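Local coordinates for protein pyridoxal kinase (Entamoeba histolytica, PDB 4S1H) that probably phosphorylates pyridoxal to pyridoxal 5'-phosphate with ATP as donor, and binds ADP and magnesium ions, at residues A[88-93]-A[127-132]; A[112-117]-A[144-149]. All blocks are in the same frame, centred on the assembly; numbering follows the deposited sequence.

Contact 1. Residues A[88-93]-A[127-132]; sequences DLVYET and QDSMKE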
loop_
_atom_site.group_PDB
_atom_site.type_symbol
_atom_site.label_atom_id
_atom_site.label_comp_id
_atom_site.label_asym_id
_atom_site.label_seq_id
_atom_site.Cartn_x
_atom_site.Cartn_y
_atom_site.Cartn_z
ATOM N N ASP A 88 22.909 1.050 -6.286
ATOM C CA ASP A 88 23.285 0.879 -4.866
ATOM C C ASP A 88 22.263 0.069 -4.078
ATOM O O ASP A 88 22.626 -0.771 -3.249
ATOM C CB ASP A 88 23.633 2.223 -4.193
ATOM C CG ASP A 88 22.518 3.277 -4.291
ATOM O OD1 ASP A 88 21.440 3.012 -4.870
ATOM O OD2 ASP A 88 22.749 4.417 -3.804
ATOM N N LEU A 89 20.983 0.313 -4.361
ATOM C CA LEU A 89 19.889 -0.383 -3.663
ATOM C C LEU A 89 19.865 -1.843 -4.122
ATOM O O LEU A 89 19.506 -2.722 -3.349
ATOM C CB LEU A 89 18.530 0.274 -3.918
ATOM C CG LEU A 89 18.365 1.743 -3.496
ATOM C CD1 LEU A 89 17.029 2.258 -4.015
ATOM C CD2 LEU A 89 18.494 1.885 -2.000
ATOM N N VAL A 90 20.248 -2.116 -5.364
ATOM C CA VAL A 90 20.256 -3.475 -5.839
ATOM C C VAL A 90 21.337 -4.278 -5.119
ATOM O O VAL A 90 21.080 -5.403 -4.698
ATOM C CB VAL A 90 20.461 -3.555 -7.375
ATOM C CG1 VAL A 90 20.520 -5.006 -7.858
ATOM C CG2 VAL A 90 19.343 -2.811 -8.106
ATOM N N TYR A 91 22.550 -3.728 -5.049
ATOM C CA TYR A 91 23.658 -4.426 -4.391
ATOM C C TYR A 91 23.360 -4.627 -2.905
ATOM O O TYR A 91 23.620 -5.696 -2.379
ATOM C CB TYR A 91 25.001 -3.740 -4.622
ATOM C CG TYR A 91 25.483 -3.885 -6.057
ATOM C CD1 TYR A 91 25.695 -5.130 -6.598
ATOM C CD2 TYR A 91 25.681 -2.768 -6.855
ATOM C CE1 TYR A 91 26.125 -5.282 -7.912
ATOM C CE2 TYR A 91 26.114 -2.905 -8.166
ATOM C CZ TYR A 91 26.324 -4.165 -8.675
ATOM O OH TYR A 91 26.730 -4.349 -9.979
ATOM N N GLU A 92 22.751 -3.642 -2.257
ATOM C CA GLU A 92 22.357 -3.831 -0.859
ATOM C C GLU A 92 21.282 -4.909 -0.697
ATOM O O GLU A 92 21.372 -5.757 0.207
ATOM C CB GLU A 92 21.868 -2.538 -0.268
ATOM C CG GLU A 92 21.474 -2.618 1.206
ATOM C CD GLU A 92 22.536 -3.189 2.132
ATOM O OE1 GLU A 92 23.754 -3.262 1.786
ATOM O OE2 GLU A 92 22.128 -3.562 3.256
ATOM N N THR A 93 20.319 -4.927 -1.612
ATOM C CA THR A 93 19.313 -5.970 -1.630
ATOM C C THR A 93 19.959 -7.346 -1.773
ATOM O O THR A 93 19.522 -8.298 -1.129
ATOM C CB THR A 93 18.289 -5.727 -2.730
ATOM O OG1 THR A 93 17.527 -4.556 -2.401
ATOM C CG2 THR A 93 17.356 -6.918 -2.901
ATOM N N GLN A 127 20.939 -2.091 -14.909
ATOM C CA GLN A 127 20.976 -3.338 -15.680
ATOM C C GLN A 127 22.054 -4.292 -15.201
ATOM O O GLN A 127 21.778 -5.461 -14.978
ATOM C CB GLN A 127 21.135 -3.136 -17.198
ATOM C CG GLN A 127 20.053 -2.293 -17.847
ATOM C CD GLN A 127 20.306 -2.116 -19.336
ATOM O OE1 GLN A 127 20.504 -3.092 -20.049
ATOM N NE2 GLN A 127 20.291 -0.879 -19.807
ATOM N N ASP A 128 23.287 -3.803 -15.066
ATOM C CA ASP A 128 24.383 -4.663 -14.657
ATOM C C ASP A 128 24.197 -5.230 -13.255
ATOM O O ASP A 128 24.491 -6.402 -13.005
ATOM C CB ASP A 128 25.725 -3.928 -14.769
ATOM C CG ASP A 128 26.074 -3.587 -16.200
ATOM O OD1 ASP A 128 25.622 -4.304 -17.125
ATOM O OD2 ASP A 128 26.780 -2.586 -16.386
ATOM N N SER A 129 23.671 -4.414 -12.335
ATOM C CA SER A 129 23.427 -4.888 -10.985
ATOM C C SER A 129 22.297 -5.920 -10.977
ATOM O O SER A 129 22.356 -6.890 -10.236
ATOM C CB SER A 129 23.153 -3.716 -10.020
ATOM O OG SER A 129 21.920 -3.081 -10.273
ATOM N N MET A 130 21.273 -5.717 -11.801
ATOM C CA MET A 130 20.201 -6.714 -11.949
ATOM C C MET A 130 20.708 -8.058 -12.483
ATOM O O MET A 130 20.173 -9.097 -12.119
ATOM C CB MET A 130 19.105 -6.185 -12.864
ATOM C CG MET A 130 17.814 -6.990 -12.888
ATOM S SD MET A 130 16.951 -7.157 -11.298
ATOM C CE MET A 130 17.359 -5.611 -10.457
ATOM N N LYS A 131 21.715 -8.041 -13.355
ATOM C CA LYS A 131 22.309 -9.291 -13.832
ATOM C C LYS A 131 22.881 -10.119 -12.698
ATOM O O LYS A 131 22.914 -11.367 -12.795
ATOM C CB LYS A 131 23.376 -9.008 -14.898
ATOM C CG LYS A 131 22.851 -8.463 -16.208
ATOM C CD LYS A 131 24.017 -8.180 -17.153
ATOM C CE LYS A 131 23.548 -7.845 -18.555
ATOM N NZ LYS A 131 24.687 -7.842 -19.513
ATOM N N GLU A 132 23.301 -9.453 -11.611
ATOM C CA GLU A 132 23.781 -10.146 -10.423
ATOM C C GLU A 132 22.648 -10.571 -9.514
ATOM O O GLU A 132 22.641 -11.691 -9.027
ATOM C CB GLU A 132 24.806 -9.295 -9.663
ATOM C CG GLU A 132 26.147 -9.092 -10.384
ATOM C CD GLU A 132 26.822 -10.392 -10.834
ATOM O OE1 GLU A 132 26.907 -11.344 -10.028
ATOM O OE2 GLU A 132 27.264 -10.466 -12.003
#
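Val90 and Ser129 face each other where helices 87-100 and 124-133 run side by side. The segment axes are nearly parallel, 11° apart, and approach to 9.1 Å. Ser129 presents its OG to the isopropyl group of Val90, with OG 3.3 Å from Val90 CB and slightly farther from both methyls. The hydroxyl is not left without a polar partner: OG is hydrogen-bonded to Val126 O, one turn back in its own helix. Its chi1 of 69° sets OG between the backbone N and the carbonyl carbon, toward Val90, while CB meets Tyr91. Ser129 CB sits over one face of the Tyr91 ring, offset toward the rim, in a CH-pi contact 3.8 Å from the centroid. The nearest ring atom, Tyr91 CZ, is 3.5 Å from Ser129 CB. On the buried side the Met130 chain bends at chi2 and chi3. That turns Met130 CE back to Val90 CG1, at 4.1 Å, and the two side chains cross at about a right angle. Beyond the pair, Leu89 and Thr93 rest on Phe60 of helix 57-69. Met130 and Lys131 reach Leu150 of helix 144-151, so the contact lies in a row of helices beside the central sheet.

Contact 2. Residues A[112-117]-A[144-149]; sequences PILGDN and ATELSF. With MG (magnesium ion), chain E.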
loop_
_atom_site.group_PDB
_atom_site.type_symbol
_atom_site.label_atom_id
_atom_site.label_comp_id
_atom_site.label_asym_id
_atom_site.label_seq_id
_atom_site.Cartn_x
_atom_site.Cartn_y
_atom_site.Cartn_z
ATOM N N PRO A 112 12.545 -8.411 -12.805
ATOM C CA PRO A 112 13.442 -7.354 -13.245
ATOM C C PRO A 112 12.638 -6.316 -14.020
ATOM O O PRO A 112 11.961 -6.661 -14.966
ATOM C CB PRO A 112 14.439 -8.091 -14.120
ATOM C CG PRO A 112 13.699 -9.266 -14.659
ATOM C CD PRO A 112 12.622 -9.601 -13.651
ATOM N N ILE A 113 12.700 -5.068 -13.587
ATOM C CA ILE A 113 11.990 -3.963 -14.231
ATOM C C ILE A 113 13.034 -3.074 -14.864
ATOM O O ILE A 113 13.707 -2.287 -14.209
ATOM C CB ILE A 113 11.135 -3.135 -13.252
ATOM C CG1 ILE A 113 10.272 -4.055 -12.392
ATOM C CG2 ILE A 113 10.294 -2.120 -14.016
ATOM C CD1 ILE A 113 9.338 -4.955 -13.166
ATOM N N LEU A 114 13.175 -3.223 -16.161
ATOM C CA LEU A 114 14.205 -2.500 -16.887
ATOM C C LEU A 114 13.658 -1.721 -18.079
ATOM O O LEU A 114 14.169 -0.648 -18.396
ATOM C CB LEU A 114 15.297 -3.451 -17.345
ATOM C CG LEU A 114 16.003 -4.252 -16.259
ATOM C CD1 LEU A 114 16.965 -5.215 -16.913
ATOM C CD2 LEU A 114 16.743 -3.329 -15.322
ATOM N N GLY A 115 12.635 -2.239 -18.745
ATOM C CA GLY A 115 12.109 -1.549 -19.926
ATOM C C GLY A 115 11.076 -2.361 -20.672
ATOM O O GLY A 115 10.640 -3.416 -20.234
ATOM N N ASP A 116 10.689 -1.852 -21.823
ATOM C CA ASP A 116 9.703 -2.504 -22.663
ATOM C C ASP A 116 9.806 -1.935 -24.063
ATOM O O ASP A 116 10.383 -0.861 -24.275
ATOM C CB ASP A 116 8.292 -2.273 -22.101
ATOM C CG ASP A 116 7.310 -3.370 -22.487
ATOM O OD1 ASP A 116 7.654 -4.240 -23.333
ATOM O OD2 ASP A 116 6.196 -3.383 -21.900
ATOM N N ASN A 117 9.249 -2.661 -25.026
ATOM C CA ASN A 117 9.243 -2.221 -26.434
ATOM C C ASN A 117 10.652 -1.868 -26.952
ATOM O O ASN A 117 10.843 -0.898 -27.689
ATOM C CB ASN A 117 8.261 -1.049 -26.586
ATOM C CG ASN A 117 6.860 -1.399 -26.117
ATOM O OD1 ASN A 117 6.216 -0.587 -25.468
ATOM N ND2 ASN A 117 6.395 -2.619 -26.414
ATOM N N ALA A 144 10.067 -9.679 -22.815
ATOM C CA ALA A 144 11.079 -9.998 -23.817
ATOM C C ALA A 144 12.214 -8.969 -23.854
ATOM O O ALA A 144 13.384 -9.325 -23.989
ATOM C CB ALA A 144 10.459 -10.141 -25.179
ATOM N N THR A 145 11.869 -7.696 -23.700
ATOM C CA THR A 145 12.869 -6.641 -23.694
ATOM C C THR A 145 13.866 -6.801 -22.536
ATOM O O THR A 145 15.082 -6.650 -22.708
ATOM C CB THR A 145 12.188 -5.262 -23.610
ATOM O OG1 THR A 145 11.458 -5.026 -24.823
ATOM C CG2 THR A 145 13.211 -4.159 -23.458
ATOM N N GLU A 146 13.313 -7.093 -21.365
ATOM C CA GLU A 146 14.104 -7.266 -20.164
ATOM C C GLU A 146 15.017 -8.477 -20.302
ATOM O O GLU A 146 16.207 -8.382 -19.967
ATOM C CB GLU A 146 13.218 -7.294 -18.922
ATOM C CG GLU A 146 12.617 -5.927 -18.701
ATOM C CD GLU A 146 11.342 -5.907 -17.913
ATOM O OE1 GLU A 146 10.681 -6.970 -17.792
ATOM O OE2 GLU A 146 11.041 -4.789 -17.410
ATOM N N LEU A 147 14.486 -9.587 -20.833
ATOM C CA LEU A 147 15.311 -10.753 -21.150
ATOM C C LEU A 147 16.474 -10.401 -22.074
ATOM O O LEU A 147 17.599 -10.827 -21.851
ATOM C CB LEU A 147 14.464 -11.900 -21.743
ATOM C CG LEU A 147 15.171 -13.227 -22.036
ATOM C CD1 LEU A 147 15.742 -13.857 -20.758
ATOM C CD2 LEU A 147 14.205 -14.201 -22.683
ATOM N N SER A 148 16.212 -9.598 -23.102
ATOM C CA SER A 148 17.264 -9.156 -23.991
ATOM C C SER A 148 18.334 -8.317 -23.280
ATOM O O SER A 148 19.536 -8.498 -23.516
ATOM C CB SER A 148 16.639 -8.376 -25.144
ATOM O OG SER A 148 17.608 -7.939 -26.056
ATOM N N PHE A 149 17.917 -7.414 -22.409
ATOM C CA PHE A 149 18.861 -6.604 -21.624
ATOM C C PHE A 149 19.682 -7.426 -20.635
ATOM O O PHE A 149 20.817 -7.075 -20.368
ATOM C CB PHE A 149 18.151 -5.467 -20.852
ATOM C CG PHE A 149 17.550 -4.393 -21.728
ATOM C CD1 PHE A 149 18.120 -4.060 -22.961
ATOM C CD2 PHE A 149 16.428 -3.675 -21.303
ATOM C CE1 PHE A 149 17.567 -3.072 -23.765
ATOM C CE2 PHE A 149 15.877 -2.682 -22.113
ATOM C CZ PHE A 149 16.447 -2.382 -23.341
HETATM MG MG MG E . 4.726 -4.965 -21.485
HETATM O O HOH W 1 9.239 -6.430 -24.199
HETATM O O HOH W 2 5.845 -6.244 -22.623
HETATM O O HOH W 3 3.519 -3.612 -20.291
#
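Leu114 and Gly115 pass beside the first turns of helix 144-151, with the CA atoms of Leu114 and Glu146 5.8 Å apart and with Asp116 of short strand 115-116 next to Thr145. Glu146 extends beyond CG and brings its carboxylate to this backbone. Glu146 OE2 accepts two nearly straight hydrogen bonds, from Leu114 N at 2.9 Å and from Gly115 N at 3.3 Å. Leu114 N comes from above the carboxylate plane, whereas Gly115 N lies closer to it on the anti side. On the next turn of the helix, Phe149 meets Leu114 CB with its ring edge. Thr145 crosses Asp116 at about a right angle; its OG1 is hydrogen-bonded to Gly118 N. The CB of Asp116 points away from the helix, and CG lies anti to the backbone N (chi1 -154°). Asp116 OD2 binds a magnesium ion at 2.2 Å. Its OD1 takes hydrogen bonds from Asn117 N, from a water on the metal and from a second water, which also accepts from Thr145 N. The helix start is thus tied to the magnesium site beside ADP, while Glu146 probably braces the 114-115 backbone, its side chain about 4 Å from another magnesium ion.

The centres of contacts 1 and 2 are 15 Å apart, and the two touch. Their segments alternate along the chain: 88-93, 112-117, 127-132, then 144-149. The parallel strands 78-81, 107-110 and 139-140 of the mixed sheet come before helices 87-100, 124-133 and 144-151 in the chain, in a ribokinase-clan alpha/beta core. Helix 124-133 is the common element. Met130 CG packs on Pro112 CB at 3.8 Å, and Gln127 and Lys131 pack against Phe149. Contact 1 joins two helices, with the Met130 side chain about 12 Å from ADP. Helix 124-133 thus packs on helix 87-100 and also on segments 112-117 and 144-149; Asp116 of the former binds magnesium beside ADP.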